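Local structure of nigritoxine (Vibrio nigripulchritudo, 5M41) at residues G547-F552 with W628-F633; H585-T588 with G593-N596. The protein is a bacterial toxin active against crustaceans and insects. One frame throughout, in Å; residues are numbered along the deposited sequence.

Interaction 1: residues G547-F552 with W628-F633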
loop_
_atom_site.group_PDB
_atom_site.type_symbol
_atom_site.label_atom_id
_atom_site.label_comp_id
_atom_site.label_asym_id
_atom_site.label_seq_id
_atom_site.Cartn_x
_atom_site.Cartn_y
_atom_site.Cartn_z
ATOM N N GLY A 547 -17.024 0.659 -16.426
ATOM C CA GLY A 547 -16.479 -0.093 -15.316
ATOM C C GLY A 547 -17.112 -1.453 -15.150
ATOM O O GLY A 547 -16.421 -2.445 -14.931
ATOM N N GLU A 548 -18.439 -1.515 -15.253
ATOM C CA GLU A 548 -19.128 -2.785 -15.091
ATOM C C GLU A 548 -18.845 -3.764 -16.250
ATOM O O GLU A 548 -18.643 -4.960 -16.004
ATOM C CB GLU A 548 -20.634 -2.558 -14.901
ATOM C CG GLU A 548 -21.330 -3.691 -14.171
ATOM C CD GLU A 548 -22.849 -3.522 -14.112
ATOM O OE1 GLU A 548 -23.350 -2.379 -14.186
ATOM O OE2 GLU A 548 -23.546 -4.546 -13.992
ATOM N N GLU A 549 -18.852 -3.272 -17.500
ATOM C CA GLU A 549 -18.465 -4.122 -18.662
ATOM C C GLU A 549 -17.031 -4.635 -18.499
ATOM O O GLU A 549 -16.727 -5.796 -18.813
ATOM C CB GLU A 549 -18.565 -3.386 -20.009
ATOM C CG GLU A 549 -18.330 -4.331 -21.190
ATOM C CD GLU A 549 -18.627 -3.720 -22.554
ATOM O OE1 GLU A 549 -19.660 -3.025 -22.687
ATOM O OE2 GLU A 549 -17.818 -3.933 -23.502
ATOM N N PHE A 550 -16.156 -3.759 -18.013
ATOM C CA PHE A 550 -14.747 -4.130 -17.802
ATOM C C PHE A 550 -14.665 -5.281 -16.796
ATOM O O PHE A 550 -13.991 -6.272 -17.038
ATOM C CB PHE A 550 -13.918 -2.913 -17.339
ATOM C CG PHE A 550 -12.457 -3.220 -17.089
ATOM C CD1 PHE A 550 -11.550 -3.268 -18.138
ATOM C CD2 PHE A 550 -11.993 -3.445 -15.792
ATOM C CE1 PHE A 550 -10.203 -3.521 -17.906
ATOM C CE2 PHE A 550 -10.649 -3.702 -15.555
ATOM C CZ PHE A 550 -9.755 -3.745 -16.619
ATOM N N ASP A 551 -15.379 -5.154 -15.679
ATOM C CA ASP A 551 -15.390 -6.199 -14.665
ATOM C C ASP A 551 -16.025 -7.494 -15.233
ATOM O O ASP A 551 -15.504 -8.602 -15.037
ATOM C CB ASP A 551 -16.117 -5.686 -13.415
ATOM C CG ASP A 551 -16.224 -6.727 -12.321
ATOM O OD1 ASP A 551 -15.190 -7.202 -11.813
ATOM O OD2 ASP A 551 -17.356 -7.073 -11.946
ATOM N N PHE A 552 -17.133 -7.358 -15.965
ATOM C CA PHE A 552 -17.721 -8.532 -16.603
ATOM C C PHE A 552 -16.721 -9.220 -17.527
ATOM O O PHE A 552 -16.586 -10.449 -17.514
ATOM C CB PHE A 552 -18.984 -8.190 -17.386
ATOM C CG PHE A 552 -19.435 -9.296 -18.302
ATOM C CD1 PHE A 552 -20.169 -10.363 -17.808
ATOM C CD2 PHE A 552 -19.119 -9.272 -19.654
ATOM C CE1 PHE A 552 -20.582 -11.391 -18.640
ATOM C CE2 PHE A 552 -19.522 -10.297 -20.501
ATOM C CZ PHE A 552 -20.260 -11.359 -19.992
ATOM N N TRP A 628 -11.043 3.319 -21.974
ATOM C CA TRP A 628 -10.387 3.143 -23.263
ATOM C C TRP A 628 -10.530 1.727 -23.767
ATOM O O TRP A 628 -10.813 1.511 -24.952
ATOM C CB TRP A 628 -8.924 3.610 -23.232
ATOM C CG TRP A 628 -8.284 3.663 -24.605
ATOM C CD1 TRP A 628 -8.060 4.785 -25.401
ATOM C CD2 TRP A 628 -7.784 2.532 -25.399
ATOM N NE1 TRP A 628 -7.459 4.429 -26.589
ATOM C CE2 TRP A 628 -7.285 3.097 -26.654
ATOM C CE3 TRP A 628 -7.712 1.154 -25.201
ATOM C CZ2 TRP A 628 -6.725 2.301 -27.649
ATOM C CZ3 TRP A 628 -7.151 0.361 -26.211
ATOM C CH2 TRP A 628 -6.675 0.923 -27.401
ATOM N N LEU A 629 -10.347 0.750 -22.879
ATOM C CA LEU A 629 -10.365 -0.671 -23.257
ATOM C C LEU A 629 -11.765 -1.195 -23.600
ATOM O O LEU A 629 -11.934 -1.981 -24.538
ATOM C CB LEU A 629 -9.733 -1.532 -22.149
ATOM C CG LEU A 629 -8.210 -1.351 -22.012
ATOM C CD1 LEU A 629 -7.682 -1.888 -20.678
ATOM C CD2 LEU A 629 -7.494 -1.987 -23.204
ATOM N N VAL A 630 -12.758 -0.763 -22.834
ATOM C CA VAL A 630 -14.137 -1.099 -23.119
ATOM C C VAL A 630 -14.494 -0.494 -24.477
ATOM O O VAL A 630 -15.072 -1.172 -25.312
ATOM C CB VAL A 630 -15.089 -0.604 -21.996
ATOM C CG1 VAL A 630 -16.552 -0.666 -22.438
ATOM C CG2 VAL A 630 -14.882 -1.440 -20.733
ATOM N N ARG A 631 -14.110 0.765 -24.707
ATOM C CA ARG A 631 -14.455 1.449 -25.957
ATOM C C ARG A 631 -13.758 0.836 -27.178
ATOM O O ARG A 631 -14.262 0.932 -28.296
ATOM C CB ARG A 631 -14.167 2.944 -25.837
ATOM C CG ARG A 631 -14.554 3.785 -27.044
ATOM C CD ARG A 631 -14.338 5.268 -26.777
ATOM N NE ARG A 631 -12.981 5.552 -26.309
ATOM C CZ ARG A 631 -12.693 6.093 -25.125
ATOM N NH1 ARG A 631 -13.661 6.433 -24.289
ATOM N NH2 ARG A 631 -11.433 6.309 -24.780
ATOM N N LYS A 632 -12.613 0.182 -26.962
ATOM C CA LYS A 632 -11.844 -0.435 -28.051
ATOM C C LYS A 632 -12.705 -1.432 -28.831
ATOM O O LYS A 632 -12.626 -1.483 -30.057
ATOM C CB LYS A 632 -10.536 -1.067 -27.508
ATOM C CG LYS A 632 -9.769 -2.032 -28.417
ATOM C CD LYS A 632 -10.128 -3.482 -28.099
ATOM C CE LYS A 632 -9.549 -4.440 -29.124
ATOM N NZ LYS A 632 -10.215 -5.784 -29.130
ATOM N N PHE A 633 -13.553 -2.173 -28.123
ATOM C CA PHE A 633 -14.372 -3.215 -28.735
ATOM C C PHE A 633 -15.508 -2.686 -29.644
ATOM O O PHE A 633 -16.121 -3.462 -30.374
ATOM C CB PHE A 633 -14.912 -4.154 -27.651
ATOM C CG PHE A 633 -13.839 -5.002 -27.009
ATOM C CD1 PHE A 633 -13.387 -6.161 -27.626
ATOM C CD2 PHE A 633 -13.267 -4.622 -25.798
ATOM C CE1 PHE A 633 -12.404 -6.935 -27.037
ATOM C CE2 PHE A 633 -12.255 -5.374 -25.217
ATOM C CZ PHE A 633 -11.821 -6.534 -25.836
HETATM O O HOH W 1 -17.376 -2.555 -25.607
#

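Interaction 2: residues H585-T588 with G593-N596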
loop_
_atom_site.group_PDB
_atom_site.type_symbol
_atom_site.label_atom_id
_atom_site.label_comp_id
_atom_site.label_asym_id
_atom_site.label_seq_id
_atom_site.Cartn_x
_atom_site.Cartn_y
_atom_site.Cartn_z
ATOM N N HIS A 585 -10.051 -14.546 -34.008
ATOM C CA HIS A 585 -9.930 -15.416 -35.167
ATOM C C HIS A 585 -11.182 -15.402 -35.999
ATOM O O HIS A 585 -12.241 -15.013 -35.525
ATOM C CB HIS A 585 -9.497 -16.836 -34.812
ATOM C CG HIS A 585 -10.444 -17.571 -33.888
ATOM N ND1 HIS A 585 -11.394 -18.417 -34.341
ATOM C CD2 HIS A 585 -10.514 -17.611 -32.490
ATOM C CE1 HIS A 585 -12.049 -18.956 -33.293
ATOM N NE2 HIS A 585 -11.511 -18.454 -32.160
ATOM N N SER A 586 -11.066 -15.803 -37.258
ATOM C CA SER A 586 -12.210 -15.744 -38.156
ATOM C C SER A 586 -12.059 -16.720 -39.305
ATOM O O SER A 586 -10.970 -17.257 -39.551
ATOM C CB SER A 586 -12.394 -14.315 -38.684
ATOM O OG SER A 586 -11.338 -13.972 -39.554
ATOM N N HIS A 587 -13.167 -16.935 -40.011
ATOM C CA HIS A 587 -13.260 -17.949 -41.040
ATOM C C HIS A 587 -14.539 -17.736 -41.787
ATOM O O HIS A 587 -15.428 -17.023 -41.323
ATOM C CB HIS A 587 -13.261 -19.336 -40.406
ATOM C CG HIS A 587 -14.406 -19.557 -39.457
ATOM N ND1 HIS A 587 -14.242 -19.589 -38.124
ATOM C CD2 HIS A 587 -15.777 -19.727 -39.692
ATOM C CE1 HIS A 587 -15.429 -19.771 -37.527
ATOM N NE2 HIS A 587 -16.376 -19.857 -38.494
ATOM N N THR A 588 -14.656 -18.382 -42.935
ATOM C CA THR A 588 -15.922 -18.420 -43.649
ATOM C C THR A 588 -16.524 -19.803 -43.437
ATOM O O THR A 588 -15.845 -20.818 -43.642
ATOM C CB THR A 588 -15.757 -18.156 -45.160
ATOM O OG1 THR A 588 -15.230 -19.321 -45.786
ATOM C CG2 THR A 588 -14.830 -17.001 -45.434
ATOM N N GLY A 593 -18.106 -27.656 -42.540
ATOM C CA GLY A 593 -16.828 -27.171 -42.013
ATOM C C GLY A 593 -16.622 -25.681 -42.242
ATOM O O GLY A 593 -17.590 -24.925 -42.407
ATOM N N ILE A 594 -15.359 -25.258 -42.254
ATOM C CA ILE A 594 -15.011 -23.850 -42.440
ATOM C C ILE A 594 -13.865 -23.707 -43.428
ATOM O O ILE A 594 -13.205 -24.688 -43.767
ATOM C CB ILE A 594 -14.605 -23.191 -41.106
ATOM C CG1 ILE A 594 -13.263 -23.764 -40.599
ATOM C CG2 ILE A 594 -15.740 -23.310 -40.086
ATOM C CD1 ILE A 594 -12.794 -23.192 -39.270
ATOM N N SER A 595 -13.615 -22.481 -43.876
ATOM C CA SER A 595 -12.429 -22.202 -44.672
ATOM C C SER A 595 -11.803 -20.850 -44.315
ATOM O O SER A 595 -12.413 -20.024 -43.650
ATOM C CB SER A 595 -12.747 -22.291 -46.178
ATOM O OG SER A 595 -13.508 -21.177 -46.607
ATOM N N ASN A 596 -10.575 -20.638 -44.777
ATOM C CA ASN A 596 -9.842 -19.391 -44.551
ATOM C C ASN A 596 -9.673 -19.065 -43.060
ATOM O O ASN A 596 -9.595 -17.899 -42.681
ATOM C CB ASN A 596 -10.509 -18.230 -45.310
ATOM C CG ASN A 596 -9.603 -17.017 -45.445
ATOM O OD1 ASN A 596 -8.461 -17.118 -45.913
ATOM N ND2 ASN A 596 -10.115 -15.856 -45.049
#

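Interaction 1: residues G547-F552 with W628-F633
Helix-helix packing joins helix 546-555 to helix 625-632 here, with V630 set against E549 and F550. The axes of the two short helical segments approach to 9.3 Å and cross at 76°, and the touching side chains are few and buried. V630 divides its two methyl groups between neighbouring residues. Its CG1 stands anti to the backbone N (chi1 167°) and lies 3.7 Å from E549 OE2, against the carboxylate. Its CG2, anti to the carbonyl carbon, packs 3.8 Å from F550 CB. A second apolar touch is looser: L629 CD1 comes obliquely to the F550 ring, 4.1 Å from CE1. P579 also touches the F550 side chain, and Y580 and Y609 touch L629.

The direct touches between the helices are by van der Waals packing, and the polar link is made by one water. E549 OE2 is also salt-bridged to R553 NE, one turn on in the same helix. The water therefore shares an oxygen that is already engaged by a cation. It gives one hydrogen to E549 OE2 at 2.6 Å and the other to the carbonyl oxygen V630 O at 2.7 Å.

Interaction 2: residues H585-T588 with G593-N596
The H587 imidazole carries I594 CG2 over one face, where strands 583-589 and 594-601 form an antiparallel beta hairpin. This is a CH-pi contact: CG2 sits 3.9 Å from the ring centroid and 24° off the ring normal. It is displaced toward the rim, and its nearest ring atom is H587 CD2 at 3.6 Å. The two side chains cross at about a right angle. With chi1 at 60°, H587 CG lies between the backbone N and the carbonyl carbon, which brings a face of the ring against I594 CG2, while I594 CD1 lies near H587 CB and CG. The H587 and F589 rings also meet edge-to-face. I574 touches H587 from strand 571-576, the neighbour of strand 583-589 on its other side in the sheet.

T588 and S595 form the antiparallel hydrogen-bonded pair of this part of the hairpin. T588 N donates to S595 O at 2.9 Å, with an N-H...O angle of 165°. S595 N returns a bond to T588 O at 2.8 Å. That carbonyl also receives a CA-H...O contact from I594 CA.

The T588 and S595 side chains lie on the same face of the sheet. S595 OG is hydrogen-bonded to E590 OE2, in the connection between the strands. T588 OG1 lies 2.7 Å from S595 OG.

The pairing does not run on evenly. The chain turns a corner at N596, which has a positive phi. Strand 594-601 is interrupted by a bulge or short loop, and the backbone of S586 is bonded to H598. At this corner two acceptors, S586 O and N596 O, stand 3.5 Å apart, and N596 O is hydrogen-bonded to H598 ND1.

Interaction 2 is nested in the chain loop closed by interaction 1. Helix 546-555 precedes the hairpin and helix 625-632 follows it. The two contacts do not touch: their centres are 27 Å apart and their nearest atoms about 10 Å. They lie on the same side of the chain's centre. K632 ties the two regions together. Its NZ forms a salt bridge with E602 and a hydrogen bond with S581 O, next to the ends of strands 594-601 and 583-589 that lie away from the hairpin turn. The magnesium ion is bound at V189, E192 and D195, far earlier in the sequence, and neither contact includes its ligands.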